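Local coordinates for 70 KDA protein (Xanthomonas sp., PDB 4B2N) that oxidatively cleaves rubber processively as a dioxygenase of the cytochrome c type that carries two covalently bound c hemes, at residues P259-P271 against V319-G331. Sequence-based numbering, arbitrary orientation.
Sequences PALFDMETLTLAP and VANIFRDANARRG
Over one face of the Arg329 guanidinium stands Phe262 CE1, centred on the group and 3.4 Å from Arg329 CZ; the two planes are 57° apart, so the ring leans on the cation rather than stacking flat. The backbone of Arg324 covers the opposite face near its rim, and a water and the Asn321–Ile322 backbone lie at the edges. Leu261 CB packs on a face of the Phe262 ring, while Ala320 and Ile322 approach that ring obliquely.

An arginine suits this place because its three nitrogens can serve several carbonyls at once. Extended from CG to NE, the side chain brings Arg329 NH1 to 2.9 Å from Leu267 O, nearly along the C=O axis though bent at the hydrogen (132°). Arg329 NE donates to Val319 O at 2.7 Å, and Arg329 NH2 to Asn321 O. The water accepts from both Arg329 NH1 and Leu269 N.

Arg330, bent at chi3 (-48°), turns back so that Arg330 NH1 reaches a lone pair of Thr266 O at 2.8 Å. The small Ala326 lets the chains come close, its CB 3.2 Å from that same Thr266 O. Leu267 packs between the arginine stems and Val319, whose side chain is about 9 Å from a bound heme c; Leu269 CD2 rests against Ile322 CG1.

Within the loop, Asp263 OD1 accepts from Glu265 N in an Asx turn, and from Thr266 N as well. Thr268 OG1 accepts from Thr266 OG1 and is hydrogen-bonded to Asp465 OD1.

Arg329 thus joins the loop after helix 253-261 to the end of helix 312-319 and the turn beyond; the carbonyls converging on this one cation probably offset its desolvation.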
# COMPACT_ATOMS: atom_id res chain seq x y z
N PRO A 259 13.18 8.80 -10.78
CA PRO A 259 14.05 9.22 -11.91
C PRO A 259 15.04 10.32 -11.60
O PRO A 259 15.97 10.52 -12.40
CB PRO A 259 13.06 9.68 -12.97
CG PRO A 259 11.79 9.99 -12.23
CD PRO A 259 11.75 8.99 -11.10
N ALA A 260 14.86 10.99 -10.46
CA ALA A 260 15.84 11.98 -9.99
C ALA A 260 17.15 11.36 -9.59
O ALA A 260 18.15 11.97 -9.81
CB ALA A 260 15.30 12.76 -8.79
N LEU A 261 17.14 10.16 -9.00
CA LEU A 261 18.32 9.60 -8.35
C LEU A 261 18.90 8.50 -9.23
O LEU A 261 20.12 8.37 -9.29
CB LEU A 261 17.92 8.98 -7.02
CG LEU A 261 18.06 9.81 -5.71
CD1 LEU A 261 17.78 11.28 -5.90
CD2 LEU A 261 17.13 9.21 -4.62
N PHE A 262 18.03 7.78 -9.95
CA PHE A 262 18.44 6.47 -10.54
C PHE A 262 18.26 6.50 -12.01
O PHE A 262 17.28 7.00 -12.50
CB PHE A 262 17.59 5.30 -10.00
CG PHE A 262 17.72 5.13 -8.49
CD1 PHE A 262 18.87 4.63 -7.96
CD2 PHE A 262 16.70 5.56 -7.65
CE1 PHE A 262 19.02 4.51 -6.58
CE2 PHE A 262 16.83 5.50 -6.25
CZ PHE A 262 17.99 4.93 -5.72
N ASP A 263 19.22 5.93 -12.71
CA ASP A 263 19.11 5.73 -14.13
C ASP A 263 17.90 4.80 -14.35
O ASP A 263 17.74 3.75 -13.71
CB ASP A 263 20.44 5.08 -14.59
CG ASP A 263 20.47 4.80 -16.09
OD1 ASP A 263 19.58 4.08 -16.58
OD2 ASP A 263 21.39 5.28 -16.82
N MET A 264 17.00 5.22 -15.21
CA MET A 264 15.75 4.53 -15.35
C MET A 264 15.83 3.29 -16.23
O MET A 264 14.83 2.61 -16.38
CB MET A 264 14.77 5.50 -15.96
CG MET A 264 14.53 6.65 -14.96
SD MET A 264 13.42 6.18 -13.61
CE MET A 264 11.86 6.07 -14.54
N GLU A 265 17.02 3.02 -16.80
CA GLU A 265 17.24 1.81 -17.58
C GLU A 265 18.09 0.79 -16.83
O GLU A 265 17.94 -0.42 -17.05
CB GLU A 265 17.93 2.17 -18.88
CG GLU A 265 17.06 2.98 -19.86
CD GLU A 265 17.89 3.30 -21.07
OE1 GLU A 265 18.60 4.34 -21.12
OE2 GLU A 265 17.90 2.48 -21.99
N THR A 266 18.98 1.26 -15.95
CA THR A 266 19.95 0.36 -15.34
C THR A 266 19.84 0.30 -13.81
O THR A 266 20.31 -0.64 -13.23
CB THR A 266 21.39 0.79 -15.67
OG1 THR A 266 21.71 1.98 -14.93
CG2 THR A 266 21.52 1.03 -17.20
N LEU A 267 19.17 1.28 -13.20
CA LEU A 267 19.09 1.42 -11.77
C LEU A 267 20.43 1.83 -11.12
O LEU A 267 20.54 1.78 -9.90
CB LEU A 267 18.42 0.18 -11.06
CG LEU A 267 17.07 -0.30 -11.65
CD1 LEU A 267 16.55 -1.50 -10.78
CD2 LEU A 267 16.11 0.86 -11.74
N THR A 268 21.39 2.30 -11.92
CA THR A 268 22.54 2.99 -11.40
C THR A 268 22.11 4.25 -10.62
O THR A 268 21.21 4.99 -11.02
CB THR A 268 23.47 3.45 -12.55
OG1 THR A 268 23.81 2.32 -13.37
CG2 THR A 268 24.71 4.06 -12.01
N LEU A 269 22.71 4.44 -9.45
CA LEU A 269 22.53 5.67 -8.73
C LEU A 269 23.32 6.75 -9.50
O LEU A 269 24.53 6.75 -9.51
CB LEU A 269 23.07 5.56 -7.30
CG LEU A 269 23.04 6.81 -6.40
CD1 LEU A 269 21.62 7.33 -6.26
CD2 LEU A 269 23.63 6.54 -5.01
N ALA A 270 22.62 7.64 -10.15
CA ALA A 270 23.26 8.65 -11.00
C ALA A 270 22.24 9.77 -11.13
O ALA A 270 21.43 9.79 -12.04
CB ALA A 270 23.58 8.02 -12.38
N PRO A 271 22.23 10.70 -10.18
CA PRO A 271 21.22 11.73 -10.13
C PRO A 271 21.26 12.63 -11.32
O PRO A 271 22.36 12.82 -11.85
CB PRO A 271 21.65 12.51 -8.87
CG PRO A 271 22.13 11.42 -8.02
CD PRO A 271 23.06 10.73 -8.98
N VAL A 319 14.90 -1.26 -4.45
CA VAL A 319 15.70 -0.58 -5.48
C VAL A 319 16.17 0.72 -4.87
O VAL A 319 17.33 1.12 -5.07
CB VAL A 319 14.84 -0.26 -6.76
CG1 VAL A 319 15.61 0.68 -7.69
CG2 VAL A 319 14.43 -1.54 -7.46
N ALA A 320 15.29 1.40 -4.13
CA ALA A 320 15.69 2.76 -3.70
C ALA A 320 16.68 2.74 -2.57
O ALA A 320 17.11 3.76 -2.15
CB ALA A 320 14.48 3.63 -3.31
N ASN A 321 17.17 1.59 -2.19
CA ASN A 321 18.19 1.50 -1.15
C ASN A 321 19.55 1.96 -1.69
O ASN A 321 20.00 1.51 -2.71
CB ASN A 321 18.27 0.02 -0.74
CG ASN A 321 19.29 -0.25 0.34
OD1 ASN A 321 20.38 0.30 0.36
ND2 ASN A 321 18.91 -1.10 1.28
N ILE A 322 20.22 2.85 -0.95
CA ILE A 322 21.35 3.58 -1.47
C ILE A 322 22.60 2.76 -1.41
O ILE A 322 23.64 3.09 -2.04
CB ILE A 322 21.48 4.94 -0.70
CG1 ILE A 322 21.48 6.03 -1.70
CG2 ILE A 322 22.54 4.94 0.41
CD1 ILE A 322 20.13 6.10 -2.38
N PHE A 323 22.52 1.67 -0.66
CA PHE A 323 23.70 0.84 -0.50
C PHE A 323 23.87 -0.21 -1.61
O PHE A 323 24.92 -0.81 -1.71
CB PHE A 323 23.68 0.21 0.89
CG PHE A 323 23.74 1.21 2.03
CD1 PHE A 323 24.76 2.19 2.07
CD2 PHE A 323 22.80 1.15 3.08
CE1 PHE A 323 24.84 3.09 3.12
CE2 PHE A 323 22.90 2.05 4.17
CZ PHE A 323 23.91 3.03 4.17
N ARG A 324 22.84 -0.47 -2.44
CA ARG A 324 22.96 -1.53 -3.47
C ARG A 324 23.58 -0.95 -4.70
O ARG A 324 23.46 0.25 -4.89
CB ARG A 324 21.58 -2.01 -3.90
CG ARG A 324 20.81 -2.66 -2.77
CD ARG A 324 19.83 -3.68 -3.28
NE ARG A 324 19.60 -4.57 -2.14
CZ ARG A 324 18.73 -4.35 -1.19
NH1 ARG A 324 17.89 -3.27 -1.22
NH2 ARG A 324 18.69 -5.22 -0.19
N ASP A 325 24.22 -1.76 -5.56
CA ASP A 325 24.61 -1.28 -6.88
C ASP A 325 23.51 -1.65 -7.92
O ASP A 325 22.51 -2.27 -7.55
CB ASP A 325 26.03 -1.73 -7.28
CG ASP A 325 26.11 -3.21 -7.56
OD1 ASP A 325 25.12 -3.98 -7.40
OD2 ASP A 325 27.20 -3.63 -8.00
N ALA A 326 23.64 -1.20 -9.17
CA ALA A 326 22.58 -1.42 -10.18
C ALA A 326 22.30 -2.91 -10.32
O ALA A 326 21.16 -3.32 -10.35
CB ALA A 326 22.99 -0.83 -11.55
N ASN A 327 23.34 -3.75 -10.38
CA ASN A 327 23.17 -5.20 -10.50
C ASN A 327 22.35 -5.79 -9.36
O ASN A 327 21.43 -6.55 -9.61
CB ASN A 327 24.54 -5.87 -10.64
CG ASN A 327 24.48 -7.38 -10.88
OD1 ASN A 327 24.17 -7.84 -11.98
ND2 ASN A 327 24.88 -8.16 -9.87
N ALA A 328 22.67 -5.42 -8.12
CA ALA A 328 21.96 -5.91 -6.97
C ALA A 328 20.52 -5.40 -7.05
O ALA A 328 19.61 -6.16 -6.70
CB ALA A 328 22.59 -5.38 -5.65
N ARG A 329 20.32 -4.13 -7.42
CA ARG A 329 18.91 -3.61 -7.40
C ARG A 329 18.10 -4.42 -8.39
O ARG A 329 17.10 -4.99 -8.00
CB ARG A 329 18.80 -2.14 -7.74
CG ARG A 329 19.46 -1.18 -6.79
CD ARG A 329 19.39 0.25 -7.26
NE ARG A 329 19.85 1.05 -6.13
CZ ARG A 329 21.00 1.73 -6.16
NH1 ARG A 329 21.77 1.72 -7.22
NH2 ARG A 329 21.40 2.38 -5.07
N ARG A 330 18.51 -4.47 -9.65
CA ARG A 330 17.78 -5.29 -10.66
C ARG A 330 17.65 -6.76 -10.20
O ARG A 330 16.65 -7.42 -10.46
CB ARG A 330 18.52 -5.27 -12.02
CG ARG A 330 18.46 -3.92 -12.69
CD ARG A 330 18.88 -3.98 -14.14
NE ARG A 330 20.13 -4.71 -14.36
CZ ARG A 330 21.30 -4.14 -14.64
NH1 ARG A 330 21.41 -2.82 -14.68
NH2 ARG A 330 22.38 -4.90 -14.92
N GLY A 331 18.69 -7.25 -9.54
CA GLY A 331 18.77 -8.68 -9.14
C GLY A 331 17.91 -9.06 -7.92
O GLY A 331 17.83 -10.23 -7.60
O HOH W 1 24.53 2.61 -8.28